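Local coordinates for carbon dioxide concentrating mechanism protein CcmK (Synechococcus elongatus, PDB 4OX6) that probably builds the carboxysome shell as a hexamer-forming bacterial microcompartment (BMC-domain) subunit that tiles into the protein layer around the carbon-fixing enzymes, at residues A[18-28]-A[54-65]; A[30-41]-A[72-82]. All coordinates share one frame; numbering follows the deposited sequence.

Contact 1: A[18-28]-A[54-65]; sequences QAIGSLETKGF and SARFAVNIRGDV
Strands 19-26 and 56-63 are the two inner strands of the antiparallel sheet of the BMC domain, and they pair without interruption from Ala19-Gly63 to Lys26-Arg56. Ile20, Ser22, Glu24, Asn60, Arg62 and Arg56 share one face; Leu23, Val59 and Phe57 lie on the other. With its chain folded back at chi2 and chi3, both near -60°, Arg62 turns its guanidinium edge to the backbone of 18-28. NH2 gives a nearly straight bond to Gln18 O (2.8 Å), and NE reaches Ala19 O (3.0 Å) from above the carbonyl plane, while Gly63 N comes from the opposite face. A leucine in place of Arg62 would probably leave Gln18 O without its straight donor and Glu101, the salt-bridge partner of NH1, without its mate. In mid-strand, Ser22 OG donates to Asn60 OD1 (2.8 Å). Arg56 meets Glu24 side-on: NE (2.8 Å) and NH2 (2.9 Å) both hold OE2, NE at its anti lone pair and NH2 from above the carboxylate plane. At the far end Lys26 NZ donates to Ser54 O (2.7 Å), and the edge of Phe28 meets the face of Phe57 in a T-shaped pair, planes 66° apart. With OE2 gripped twice, Glu24 probably stays ionised, its OE1 left to accept from Phe28 N of a neighbouring subunit in the hexamer.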
ATOM      1  N   GLN A  18     -12.689  15.320  25.487  1.00 21.76           N
ATOM      2  CA  GLN A  18     -11.587  14.337  25.598  1.00 17.00           C
ATOM      3  C   GLN A  18     -10.403  14.545  24.679  1.00 13.83           C
ATOM      4  O   GLN A  18     -10.487  14.663  23.429  1.00 13.95           O
ATOM      5  CB  GLN A  18     -12.107  12.904  25.524  1.00 19.48           C
ATOM      6  CG  GLN A  18     -13.085  12.620  26.644  1.00 25.04           C
ATOM      7  CD  GLN A  18     -12.803  11.289  27.305  1.00 32.38           C
ATOM      8  OE1 GLN A  18     -12.555  10.299  26.618  1.00 31.24           O
ATOM      9  NE2 GLN A  18     -12.752  11.273  28.648  1.00 33.77           N
ATOM     10  N   ALA A  19      -9.248  14.541  25.318  1.00 10.66           N
ATOM     11  CA  ALA A  19      -7.980  14.553  24.598  1.00  9.70           C
ATOM     12  C   ALA A  19      -7.820  13.382  23.681  1.00  9.71           C
ATOM     13  O   ALA A  19      -8.439  12.323  23.887  1.00 10.70           O
ATOM     14  CB  ALA A  19      -6.818  14.540  25.579  1.00 11.88           C
ATOM     15  N   ILE A  20      -6.960  13.582  22.678  1.00 10.09           N
ATOM     16  CA  ILE A  20      -6.459  12.476  21.850  1.00  9.68           C
ATOM     17  C   ILE A  20      -4.993  12.316  22.053  1.00  9.92           C
ATOM     18  O   ILE A  20      -4.207  13.279  22.022  1.00 12.03           O
ATOM     19  CB  ILE A  20      -6.840  12.647  20.350  1.00 18.41           C
ATOM     20  CG1 ILE A  20      -6.070  11.654  19.393  1.00 16.50           C
ATOM     21  CG2 ILE A  20      -6.559  13.958  19.901  1.00 15.63           C
ATOM     22  CD1 ILE A  20      -6.706  10.294  19.360  1.00 26.49           C
ATOM     23  N   GLY A  21      -4.564  11.064  22.217  1.00  8.69           N
ATOM     24  CA  GLY A  21      -3.154  10.728  22.118  1.00  8.10           C
ATOM     25  C   GLY A  21      -2.999   9.758  20.952  1.00  9.04           C
ATOM     26  O   GLY A  21      -3.819   8.845  20.782  1.00  9.94           O
ATOM     27  N   SER A  22      -1.939   9.983  20.169  1.00  8.61           N
ATOM     28  CA  SER A  22      -1.637   9.072  19.049  1.00  7.59           C
ATOM     29  C   SER A  22      -0.168   8.792  19.093  1.00  8.25           C
ATOM     30  O   SER A  22       0.645   9.645  19.228  1.00  9.31           O
ATOM     31  CB  SER A  22      -2.019   9.737  17.743  1.00  8.68           C
ATOM     32  OG  SER A  22      -1.888   8.847  16.617  1.00 10.03           O
ATOM     33  N   LEU A  23       0.138   7.497  18.963  1.00  8.43           N
ATOM     34  CA  LEU A  23       1.488   6.979  18.990  1.00  8.75           C
ATOM     35  C   LEU A  23       1.736   6.054  17.828  1.00  7.92           C
ATOM     36  O   LEU A  23       0.900   5.198  17.576  1.00  9.57           O
ATOM     37  CB  LEU A  23       1.719   6.275  20.355  1.00  9.26           C
ATOM     38  CG  LEU A  23       3.090   5.636  20.599  1.00 10.00           C
ATOM     39  CD1 LEU A  23       3.339   5.494  22.127  1.00 12.18           C
ATOM     40  CD2 LEU A  23       3.237   4.239  20.028  1.00  9.93           C
ATOM     41  N   GLU A  24       2.871   6.215  17.154  1.00  8.27           N
ATOM     42  CA  GLU A  24       3.164   5.444  15.935  1.00  8.30           C
ATOM     43  C   GLU A  24       4.508   4.738  16.064  1.00  8.18           C
ATOM     44  O   GLU A  24       5.499   5.322  16.521  1.00  9.03           O
ATOM     45  CB  GLU A  24       3.173   6.399  14.717  1.00  7.78           C
ATOM     46  CG  GLU A  24       3.389   5.741  13.362  1.00  7.04           C
ATOM     47  CD  GLU A  24       3.106   6.694  12.247  1.00 11.21           C
ATOM     48  OE1 GLU A  24       2.061   7.379  12.297  1.00 10.84           O
ATOM     49  OE2 GLU A  24       3.909   6.712  11.285  1.00 10.68           O
ATOM     50  N   THR A  25       4.502   3.458  15.711  1.00  9.60           N
ATOM     51  CA  THR A  25       5.688   2.566  15.681  1.00  9.00           C
ATOM     52  C   THR A  25       5.963   2.048  14.300  1.00 10.59           C
ATOM     53  O   THR A  25       5.068   2.023  13.434  1.00 11.23           O
ATOM     54  CB  THR A  25       5.507   1.332  16.595  1.00  9.61           C
ATOM     55  OG1 THR A  25       4.386   0.580  16.165  1.00 10.13           O
ATOM     56  CG2 THR A  25       5.263   1.741  18.034  1.00 10.07           C
ATOM     57  N   LYS A  26       7.198   1.606  14.086  1.00  9.06           N
ATOM     58  CA  LYS A  26       7.490   0.698  12.998  1.00  9.15           C
ATOM     59  C   LYS A  26       7.419  -0.708  13.561  1.00  9.90           C
ATOM     60  O   LYS A  26       8.114  -1.069  14.534  1.00 10.32           O
ATOM     61  CB  LYS A  26       8.851   0.986  12.358  1.00 13.51           C
ATOM     62  CG  LYS A  26       9.111   0.183  11.080  1.00 17.47           C
ATOM     63  CD  LYS A  26      10.335   0.619  10.334  1.00 24.64           C
ATOM     64  CE  LYS A  26      10.052   1.840   9.471  1.00 33.77           C
ATOM     65  NZ  LYS A  26       9.522   1.392   8.151  1.00 43.50           N
ATOM     66  N   GLY A  27       6.544  -1.480  12.942  1.00  9.77           N
ATOM     67  CA  GLY A  27       6.241  -2.830  13.369  1.00 10.08           C
ATOM     68  C   GLY A  27       4.878  -2.934  14.035  1.00  9.66           C
ATOM     69  O   GLY A  27       4.471  -2.019  14.778  1.00 10.76           O
ATOM     70  N   PHE A  28       4.206  -4.061  13.828  1.00  8.87           N
ATOM     71  CA  PHE A  28       2.912  -4.357  14.443  1.00  8.57           C
ATOM     72  C   PHE A  28       3.064  -4.842  15.904  1.00  8.58           C
ATOM     73  O   PHE A  28       2.373  -4.356  16.811  1.00  8.50           O
ATOM     74  CB  PHE A  28       2.106  -5.342  13.589  1.00  8.95           C
ATOM     75  CG  PHE A  28       0.679  -5.566  14.016  1.00  7.94           C
ATOM     76  CD1 PHE A  28      -0.261  -4.539  13.888  1.00  9.40           C
ATOM     77  CD2 PHE A  28       0.269  -6.748  14.615  1.00  9.73           C
ATOM     78  CE1 PHE A  28      -1.565  -4.737  14.261  1.00 11.68           C
ATOM     79  CE2 PHE A  28      -1.049  -6.944  14.997  1.00 10.35           C
ATOM     80  CZ  PHE A  28      -1.947  -5.916  14.855  1.00 12.34           C
ATOM     81  N   SER A  54       4.551   1.220   5.034  1.00 17.47           N
ATOM     82  CA  SER A  54       5.947   1.130   5.423  1.00 16.52           C
ATOM     83  C   SER A  54       6.063   0.439   6.764  1.00 10.94           C
ATOM     84  O   SER A  54       6.979   0.757   7.517  1.00 16.97           O
ATOM     85  CB  SER A  54       6.674   2.444   5.477  1.00 18.81           C
ATOM     86  OG  SER A  54       6.823   2.926   4.147  1.00 26.47           O
ATOM     87  N   ALA A  55       5.147  -0.485   7.037  1.00 12.67           N
ATOM     88  CA  ALA A  55       5.131  -1.236   8.276  1.00 12.01           C
ATOM     89  C   ALA A  55       4.983  -0.372   9.536  1.00 10.89           C
ATOM     90  O   ALA A  55       5.307  -0.801  10.642  1.00 12.99           O
ATOM     91  CB  ALA A  55       6.353  -2.091   8.426  1.00 14.51           C
ATOM     92  N   ARG A  56       4.435   0.844   9.383  1.00 10.58           N
ATOM     93  CA  ARG A  56       4.170   1.717  10.527  1.00  9.58           C
ATOM     94  C   ARG A  56       2.720   1.646  10.857  1.00  9.26           C
ATOM     95  O   ARG A  56       1.834   1.557   9.991  1.00 10.25           O
ATOM     96  CB  ARG A  56       4.645   3.136  10.203  1.00  8.88           C
ATOM     97  CG  ARG A  56       6.155   3.251  10.231  1.00  9.99           C
ATOM     98  CD  ARG A  56       6.766   4.518   9.633  1.00 11.69           C
ATOM     99  NE  ARG A  56       6.319   5.701  10.331  1.00 10.47           N
ATOM    100  CZ  ARG A  56       7.026   6.823  10.442  1.00 11.57           C
ATOM    101  NH1 ARG A  56       8.239   6.894   9.917  1.00 14.54           N
ATOM    102  NH2 ARG A  56       6.500   7.879  11.034  1.00 11.72           N
ATOM    103  N   PHE A  57       2.457   1.745  12.171  1.00  9.55           N
ATOM    104  CA  PHE A  57       1.088   1.689  12.693  1.00  9.40           C
ATOM    105  C   PHE A  57       0.926   2.733  13.781  1.00  9.24           C
ATOM    106  O   PHE A  57       1.835   2.909  14.617  1.00  9.24           O
ATOM    107  CB  PHE A  57       0.850   0.318  13.362  1.00  9.04           C
ATOM    108  CG  PHE A  57       0.860  -0.835  12.392  1.00  9.82           C
ATOM    109  CD1 PHE A  57       2.023  -1.485  12.066  1.00 10.66           C
ATOM    110  CD2 PHE A  57      -0.329  -1.262  11.826  1.00  9.66           C
ATOM    111  CE1 PHE A  57       2.038  -2.506  11.133  1.00 11.13           C
ATOM    112  CE2 PHE A  57      -0.346  -2.311  10.905  1.00 11.07           C
ATOM    113  CZ  PHE A  57       0.831  -2.916  10.562  1.00  9.55           C
ATOM    114  N   ALA A  58      -0.225   3.412  13.815  1.00  9.27           N
ATOM    115  CA  ALA A  58      -0.509   4.343  14.900  1.00 10.35           C
ATOM    116  C   ALA A  58      -1.683   3.844  15.700  1.00 11.31           C
ATOM    117  O   ALA A  58      -2.647   3.296  15.157  1.00 12.49           O
ATOM    118  CB  ALA A  58      -0.794   5.733  14.354  1.00 10.42           C
ATOM    119  N   VAL A  59      -1.632   4.034  17.016  1.00  9.92           N
ATOM    120  CA  VAL A  59      -2.771   3.735  17.905  1.00  8.85           C
ATOM    121  C   VAL A  59      -3.284   5.059  18.464  1.00  8.65           C
ATOM    122  O   VAL A  59      -2.496   5.935  18.820  1.00 10.17           O
ATOM    123  CB  VAL A  59      -2.388   2.766  19.049  1.00 10.71           C
ATOM    124  CG1 VAL A  59      -1.275   3.257  19.957  1.00  9.83           C
ATOM    125  CG2 VAL A  59      -3.630   2.380  19.874  1.00 11.62           C
ATOM    126  N   ASN A  60      -4.591   5.179  18.557  1.00  7.98           N
ATOM    127  CA  ASN A  60      -5.278   6.401  18.996  1.00  8.85           C
ATOM    128  C   ASN A  60      -6.061   6.111  20.250  1.00  9.57           C
ATOM    129  O   ASN A  60      -6.834   5.123  20.333  1.00 10.12           O
ATOM    130  CB  ASN A  60      -6.214   6.838  17.885  1.00 10.51           C
ATOM    131  CG  ASN A  60      -5.450   7.111  16.603  1.00  9.58           C
ATOM    132  OD1 ASN A  60      -4.507   7.902  16.607  1.00 12.33           O
ATOM    133  ND2 ASN A  60      -5.837   6.446  15.526  1.00 10.92           N
ATOM    134  N   ILE A  61      -5.809   6.903  21.288  1.00  8.53           N
ATOM    135  CA  ILE A  61      -6.480   6.790  22.573  1.00 10.92           C
ATOM    136  C   ILE A  61      -7.199   8.095  22.912  1.00  9.29           C
ATOM    137  O   ILE A  61      -6.791   9.210  22.496  1.00 10.53           O
ATOM    138  CB  ILE A  61      -5.504   6.380  23.676  1.00  8.75           C
ATOM    139  CG1 ILE A  61      -4.458   7.459  23.985  1.00  9.22           C
ATOM    140  CG2 ILE A  61      -4.851   5.042  23.369  1.00 10.41           C
ATOM    141  CD1 ILE A  61      -3.694   7.188  25.288  1.00 10.89           C
ATOM    142  N   ARG A  62      -8.218   7.975  23.748  1.00 10.22           N
ATOM    143  CA  ARG A  62      -8.977   9.132  24.212  1.00  9.32           C
ATOM    144  C   ARG A  62      -9.134   9.092  25.718  1.00 10.90           C
ATOM    145  O   ARG A  62      -9.316   8.028  26.297  1.00 11.27           O
ATOM    146  CB  ARG A  62     -10.372   9.194  23.606  1.00 11.09           C
ATOM    147  CG  ARG A  62     -10.447   9.170  22.095  1.00 11.55           C
ATOM    148  CD  ARG A  62      -9.787  10.381  21.386  1.00 10.03           C
ATOM    149  NE  ARG A  62     -10.402  11.663  21.664  1.00 12.08           N
ATOM    150  CZ  ARG A  62     -11.487  12.129  21.072  1.00 16.06           C
ATOM    151  NH1 ARG A  62     -12.045  11.509  20.077  1.00 14.27           N
ATOM    152  NH2 ARG A  62     -11.957  13.320  21.417  1.00 17.76           N
ATOM    153  N   GLY A  63      -9.104  10.257  26.352  1.00  9.98           N
ATOM    154  CA  GLY A  63      -9.364  10.360  27.777  1.00 11.75           C
ATOM    155  C   GLY A  63      -9.106  11.778  28.228  1.00 10.44           C
ATOM    156  O   GLY A  63      -8.788  12.641  27.378  1.00 11.00           O
ATOM    157  N   ASP A  64      -9.273  12.050  29.509  1.00 11.55           N
ATOM    158  CA  ASP A  64      -8.866  13.344  30.020  1.00 10.70           C
ATOM    159  C   ASP A  64      -7.382  13.536  29.769  1.00  9.34           C
ATOM    160  O   ASP A  64      -6.604  12.572  29.801  1.00 10.68           O
ATOM    161  CB  ASP A  64      -9.133  13.467  31.503  1.00 13.83           C
ATOM    162  CG  ASP A  64     -10.586  13.544  31.819  1.00 18.98           C
ATOM    163  OD1 ASP A  64     -11.416  13.701  30.895  1.00 22.13           O
ATOM    164  OD2 ASP A  64     -10.856  13.450  33.053  1.00 23.04           O
ATOM    165  N   VAL A  65      -6.916  14.780  29.539  1.00  9.57           N
ATOM    166  CA  VAL A  65      -5.537  14.951  29.124  1.00  9.36           C
ATOM    167  C   VAL A  65      -4.534  14.378  30.151  1.00 10.54           C
ATOM    168  O   VAL A  65      -3.489  13.830  29.746  1.00  9.77           O
ATOM    169  CB  VAL A  65      -5.182  16.403  28.724  1.00 13.05           C
ATOM    170  CG1 VAL A  65      -5.117  17.289  29.861  1.00 12.48           C
ATOM    171  CG2 VAL A  65      -3.871  16.422  27.912  1.00 13.46           C
TER
HETATM  172  O   HOH W   1     -12.171   7.384  27.490  1.00 23.93           O

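Contact 2: A[30-41]-A[72-82]; sequences PILAAADAMVKA and MDAGIEAAKNT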
ATOM      1  N   PRO A  30       5.199  -3.933  18.276  1.00  7.77           N
ATOM      2  CA  PRO A  30       5.343  -2.787  19.194  1.00  7.59           C
ATOM      3  C   PRO A  30       4.054  -1.975  19.337  1.00  9.61           C
ATOM      4  O   PRO A  30       3.891  -1.362  20.411  1.00  8.62           O
ATOM      5  CB  PRO A  30       6.489  -1.978  18.629  1.00 10.12           C
ATOM      6  CG  PRO A  30       6.690  -2.477  17.247  1.00 16.74           C
ATOM      7  CD  PRO A  30       6.175  -3.881  17.176  1.00  9.02           C
ATOM      8  N   ILE A  31       3.170  -1.896  18.330  1.00  8.54           N
ATOM      9  CA  ILE A  31       1.958  -1.138  18.532  1.00  9.02           C
ATOM     10  C   ILE A  31       1.019  -1.854  19.477  1.00  8.18           C
ATOM     11  O   ILE A  31       0.282  -1.223  20.216  1.00  8.23           O
ATOM     12  CB  ILE A  31       1.291  -0.751  17.189  1.00  7.84           C
ATOM     13  CG1 ILE A  31       0.508   0.549  17.365  1.00  9.03           C
ATOM     14  CG2 ILE A  31       0.395  -1.811  16.587  1.00 10.00           C
ATOM     15  CD1 ILE A  31       1.336   1.778  17.725  1.00  9.84           C
ATOM     16  N   LEU A  32       1.037  -3.174  19.471  1.00  8.19           N
ATOM     17  CA  LEU A  32       0.204  -3.927  20.391  1.00  8.49           C
ATOM     18  C   LEU A  32       0.739  -3.696  21.811  1.00  9.31           C
ATOM     19  O   LEU A  32       0.003  -3.497  22.784  1.00  9.23           O
ATOM     20  CB  LEU A  32       0.217  -5.422  20.126  1.00  9.19           C
ATOM     21  CG  LEU A  32      -0.401  -5.858  18.781  1.00  9.10           C
ATOM     22  CD1 LEU A  32      -0.227  -7.393  18.602  1.00 10.63           C
ATOM     23  CD2 LEU A  32      -1.896  -5.529  18.684  1.00 12.90           C
ATOM     24  N   ALA A  33       2.078  -3.726  21.952  1.00  9.45           N
ATOM     25  CA  ALA A  33       2.743  -3.459  23.246  1.00  7.82           C
ATOM     26  C   ALA A  33       2.354  -2.092  23.731  1.00  9.76           C
ATOM     27  O   ALA A  33       2.008  -1.919  24.913  1.00  9.47           O
ATOM     28  CB  ALA A  33       4.244  -3.546  23.098  1.00 10.31           C
ATOM     29  N   ALA A  34       2.470  -1.088  22.880  1.00  9.66           N
ATOM     30  CA  ALA A  34       2.094   0.264  23.284  1.00  9.38           C
ATOM     31  C   ALA A  34       0.647   0.356  23.712  1.00 10.00           C
ATOM     32  O   ALA A  34       0.344   0.989  24.756  1.00  8.77           O
ATOM     33  CB  ALA A  34       2.340   1.235  22.160  1.00  8.15           C
ATOM     34  N   ALA A  35      -0.263  -0.195  22.928  1.00  8.45           N
ATOM     35  CA  ALA A  35      -1.695  -0.083  23.196  1.00  8.96           C
ATOM     36  C   ALA A  35      -2.009  -0.699  24.522  1.00  9.56           C
ATOM     37  O   ALA A  35      -2.729  -0.116  25.347  1.00  8.68           O
ATOM     38  CB  ALA A  35      -2.459  -0.782  22.118  1.00  9.92           C
ATOM     39  N   ASP A  36      -1.491  -1.883  24.797  1.00  9.76           N
ATOM     40  CA  ASP A  36      -1.772  -2.560  26.048  1.00  8.38           C
ATOM     41  C   ASP A  36      -1.219  -1.789  27.229  1.00 10.39           C
ATOM     42  O   ASP A  36      -1.900  -1.670  28.284  1.00  9.74           O
ATOM     43  CB  ASP A  36      -1.259  -4.004  26.061  1.00  8.65           C
ATOM     44  CG  ASP A  36      -1.797  -4.813  27.228  1.00 11.23           C
ATOM     45  OD1 ASP A  36      -3.043  -5.036  27.263  1.00 12.80           O
ATOM     46  OD2 ASP A  36      -0.975  -5.247  28.082  1.00 11.46           O
ATOM     47  N   ALA A  37      -0.001  -1.261  27.125  1.00  8.94           N
ATOM     48  CA  ALA A  37       0.593  -0.500  28.207  1.00  8.84           C
ATOM     49  C   ALA A  37      -0.205   0.754  28.461  1.00  9.74           C
ATOM     50  O   ALA A  37      -0.378   1.190  29.601  1.00 10.39           O
ATOM     51  CB  ALA A  37       2.022  -0.169  27.926  1.00 10.21           C
ATOM     52  N   MET A  38      -0.691   1.408  27.423  1.00  8.76           N
ATOM     53  CA  MET A  38      -1.439   2.654  27.543  1.00  8.73           C
ATOM     54  C   MET A  38      -2.724   2.433  28.340  1.00  9.05           C
ATOM     55  O   MET A  38      -3.032   3.183  29.286  1.00  9.57           O
ATOM     56  CB  MET A  38      -1.766   3.226  26.166  1.00 10.07           C
ATOM     57  CG  MET A  38      -0.523   3.782  25.456  1.00  8.61           C
ATOM     58  SD  MET A  38      -0.689   3.910  23.652  1.00 11.79           S
ATOM     59  CE  MET A  38      -0.752   5.652  23.422  1.00 11.06           C
ATOM     60  N   VAL A  39      -3.521   1.411  28.004  1.00  9.48           N
ATOM     61  CA  VAL A  39      -4.830   1.227  28.636  1.00  9.71           C
ATOM     62  C   VAL A  39      -4.658   0.677  30.038  1.00 10.53           C
ATOM     63  O   VAL A  39      -5.541   0.906  30.894  1.00 13.14           O
ATOM     64  CB  VAL A  39      -5.725   0.337  27.727  1.00 10.98           C
ATOM     65  CG1 VAL A  39      -5.238  -1.081  27.659  1.00 10.99           C
ATOM     66  CG2 VAL A  39      -7.183   0.423  28.179  1.00 10.75           C
ATOM     67  N   LYS A  40      -3.500   0.094  30.357  1.00 10.24           N
ATOM     68  CA  LYS A  40      -3.197  -0.365  31.705  1.00 10.31           C
ATOM     69  C   LYS A  40      -2.614   0.736  32.582  1.00 11.19           C
ATOM     70  O   LYS A  40      -2.440   0.545  33.776  1.00 12.43           O
ATOM     71  CB  LYS A  40      -2.259  -1.576  31.651  1.00 10.65           C
ATOM     72  CG  LYS A  40      -3.029  -2.856  31.268  1.00 12.39           C
ATOM     73  CD  LYS A  40      -2.031  -4.028  31.184  1.00 11.42           C
ATOM     74  CE  LYS A  40      -2.735  -5.321  30.888  1.00 13.00           C
ATOM     75  NZ  LYS A  40      -1.784  -6.362  30.445  1.00 13.82           N
ATOM     76  N   ALA A  41      -2.380   1.910  32.045  1.00 10.11           N
ATOM     77  CA  ALA A  41      -1.657   2.954  32.797  1.00 11.94           C
ATOM     78  C   ALA A  41      -2.519   4.153  33.134  1.00 13.68           C
ATOM     79  O   ALA A  41      -2.116   5.031  33.920  1.00 14.92           O
ATOM     80  CB  ALA A  41      -0.485   3.443  31.963  1.00 15.32           C
ATOM     81  N   MET A  72       0.410   7.741  27.696  1.00  9.16           N
ATOM     82  CA  MET A  72       1.411   7.930  26.646  1.00  9.34           C
ATOM     83  C   MET A  72       2.812   7.597  27.133  1.00  9.94           C
ATOM     84  O   MET A  72       3.558   6.948  26.406  1.00 10.92           O
ATOM     85  CB  MET A  72       1.360   9.356  26.178  1.00 10.28           C
ATOM     86  CG  MET A  72       2.198   9.664  24.946  1.00 10.71           C
ATOM     87  SD  MET A  72       1.795   8.708  23.440  1.00 12.13           S
ATOM     88  CE  MET A  72       0.192   9.383  23.061  1.00 15.17           C
ATOM     89  N   ASP A  73       3.142   7.946  28.384  1.00  9.73           N
ATOM     90  CA  ASP A  73       4.472   7.674  28.895  1.00 11.39           C
ATOM     91  C   ASP A  73       4.649   6.145  28.885  1.00 11.88           C
ATOM     92  O   ASP A  73       5.702   5.628  28.504  1.00 11.73           O
ATOM     93  CB  ASP A  73       4.617   8.201  30.329  1.00 15.11           C
ATOM     94  CG  ASP A  73       4.790   9.709  30.398  1.00 22.33           C
ATOM     95  OD1 ASP A  73       5.266  10.296  29.437  1.00 26.66           O
ATOM     96  OD2 ASP A  73       4.427  10.247  31.474  1.00 30.01           O
ATOM     97  N   ALA A  74       3.618   5.401  29.288  1.00 10.52           N
ATOM     98  CA  ALA A  74       3.737   3.926  29.320  1.00 10.35           C
ATOM     99  C   ALA A  74       3.807   3.366  27.927  1.00 11.21           C
ATOM    100  O   ALA A  74       4.550   2.384  27.696  1.00 10.58           O
ATOM    101  CB  ALA A  74       2.557   3.347  30.067  1.00 11.65           C
ATOM    102  N   GLY A  75       3.036   3.902  26.980  1.00  9.21           N
ATOM    103  CA  GLY A  75       3.079   3.407  25.618  1.00  9.27           C
ATOM    104  C   GLY A  75       4.461   3.634  24.986  1.00  9.69           C
ATOM    105  O   GLY A  75       4.953   2.774  24.252  1.00 10.48           O
ATOM    106  N   ILE A  76       5.078   4.797  25.194  1.00  9.73           N
ATOM    107  CA  ILE A  76       6.382   5.117  24.680  1.00 10.70           C
ATOM    108  C   ILE A  76       7.393   4.116  25.182  1.00 10.34           C
ATOM    109  O   ILE A  76       8.187   3.546  24.373  1.00 11.82           O
ATOM    110  CB  ILE A  76       6.776   6.567  25.070  1.00 11.78           C
ATOM    111  CG1 ILE A  76       5.997   7.628  24.233  1.00 10.50           C
ATOM    112  CG2 ILE A  76       8.289   6.752  24.923  1.00 13.33           C
ATOM    113  CD1 ILE A  76       6.066   9.025  24.736  1.00 14.78           C
ATOM    114  N   GLU A  77       7.362   3.816  26.460  1.00 10.06           N
ATOM    115  CA  GLU A  77       8.320   2.873  27.015  1.00 12.15           C
ATOM    116  C   GLU A  77       8.084   1.488  26.453  1.00 11.76           C
ATOM    117  O   GLU A  77       9.048   0.776  26.087  1.00 12.48           O
ATOM    118  CB  GLU A  77       8.220   2.861  28.527  1.00 11.65           C
ATOM    119  CG  GLU A  77       8.714   4.196  29.079  1.00 21.38           C
ATOM    120  CD  GLU A  77      10.117   4.621  28.526  1.00 31.98           C
ATOM    121  OE1 GLU A  77      11.074   3.816  28.633  1.00 41.60           O
ATOM    122  OE2 GLU A  77      10.270   5.723  27.945  1.00 28.79           O
ATOM    123  N   ALA A  78       6.834   1.056  26.347  1.00 10.64           N
ATOM    124  CA  ALA A  78       6.549  -0.294  25.850  1.00  9.62           C
ATOM    125  C   ALA A  78       6.968  -0.462  24.402  1.00 12.08           C
ATOM    126  O   ALA A  78       7.490  -1.546  24.034  1.00 11.92           O
ATOM    127  CB  ALA A  78       5.076  -0.592  26.025  1.00 10.71           C
ATOM    128  N   ALA A  79       6.755   0.563  23.583  1.00 11.12           N
ATOM    129  CA  ALA A  79       7.185   0.507  22.201  1.00 12.98           C
ATOM    130  C   ALA A  79       8.684   0.324  22.078  1.00 13.49           C
ATOM    131  O   ALA A  79       9.168  -0.578  21.331  1.00 13.30           O
ATOM    132  CB  ALA A  79       6.731   1.729  21.457  1.00 12.82           C
ATOM    133  N   LYS A  80       9.444   1.119  22.805  1.00 12.28           N
ATOM    134  CA  LYS A  80      10.892   1.106  22.743  1.00 13.70           C
ATOM    135  C   LYS A  80      11.480  -0.181  23.269  1.00 15.20           C
ATOM    136  O   LYS A  80      12.516  -0.608  22.745  1.00 17.71           O
ATOM    137  CB  LYS A  80      11.503   2.296  23.504  1.00 15.07           C
ATOM    138  CG  LYS A  80      11.092   3.606  22.967  1.00 17.24           C
ATOM    139  CD  LYS A  80      11.653   4.766  23.850  1.00 24.59           C
ATOM    140  CE  LYS A  80      13.144   4.887  23.663  1.00 37.83           C
ATOM    141  NZ  LYS A  80      13.630   6.263  23.990  1.00 54.84           N
ATOM    142  N   ASN A  81      10.800  -0.844  24.213  1.00 12.07           N
ATOM    143  CA  ASN A  81      11.272  -2.027  24.865  1.00 14.11           C
ATOM    144  C   ASN A  81      10.821  -3.281  24.154  1.00 12.82           C
ATOM    145  O   ASN A  81      11.193  -4.406  24.584  1.00 15.77           O
ATOM    146  CB  ASN A  81      10.770  -2.080  26.314  1.00 17.02           C
ATOM    147  CG  ASN A  81      11.366  -0.986  27.189  1.00 27.88           C
ATOM    148  OD1 ASN A  81      12.362  -0.376  26.840  1.00 31.66           O
ATOM    149  ND2 ASN A  81      10.740  -0.744  28.334  1.00 28.27           N
ATOM    150  N   THR A  82      10.034  -3.177  23.113  1.00 10.92           N
ATOM    151  CA  THR A  82       9.648  -4.370  22.365  1.00 10.52           C
ATOM    152  C   THR A  82      10.828  -4.820  21.484  1.00 11.07           C
ATOM    153  O   THR A  82      11.405  -4.011  20.774  1.00 12.63           O
ATOM    154  CB  THR A  82       8.447  -3.997  21.439  1.00  9.50           C
ATOM    155  OG1 THR A  82       7.297  -3.651  22.234  1.00 12.60           O
ATOM    156  CG2 THR A  82       8.058  -5.163  20.560  1.00  9.17           C
TER
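Met38 sets its CG anti to its own carbonyl carbon (chi1 -71°) and Met72 sets its CG anti to its backbone N (chi1 -171°), which brings the two thioether ends side by side, CE of Met38 3.9 Å from CE of Met72. Nearer its root, Met38 lays CG against CA of Gly75 at 3.6 Å; a CB on that residue would clash with this CG, so the glycine lets the helices close to an axis distance of 7.3 Å. They run roughly antiparallel, at 150°. Small side chains fill the rest of the seam: CB of Ala37 touches CB of Ala78 at 3.6 Å, and CB of Ala41 meets CB of Ala74 at the same distance. At the other end Thr82 turns OG1 back to donate to Ala78 O (2.8 Å), leaving the same oxygen against CB of Ala33, while its CB and CG2 rest on the Pro30 ring. No hydrogen bond joins the two segments. Helices 28-39 and 65-81 thus lie together over one side of the BMC sheet: Ala34 and Met72 both reach Leu23, Met38 packs on Val59 and Ile61, and Ile76 covers Leu87 and Trp90 of strand 86-93.

How the contacts relate
Contact 1 forms the centre of the sheet and contact 2 the helical layer against it, their centres about 10 Å apart. Each joins one piece from either half of the chain: strand 19-26 leads into helix 28-39, strand 56-63 into helix 65-81, so the strand pair and the helix pair tie the same two units together twice. The layers meet through Ile31, whose CD1 lies 3.3 Å from Phe57 O and 3.5 Å from Leu23 O, and through Leu23 CD1, 3.6 Å from Gly75 C. Both contacts also touch the same neighbouring subunit: Phe28 packs on Asn60 of that subunit, and Asp36 OD1 accepts from His97 N of it.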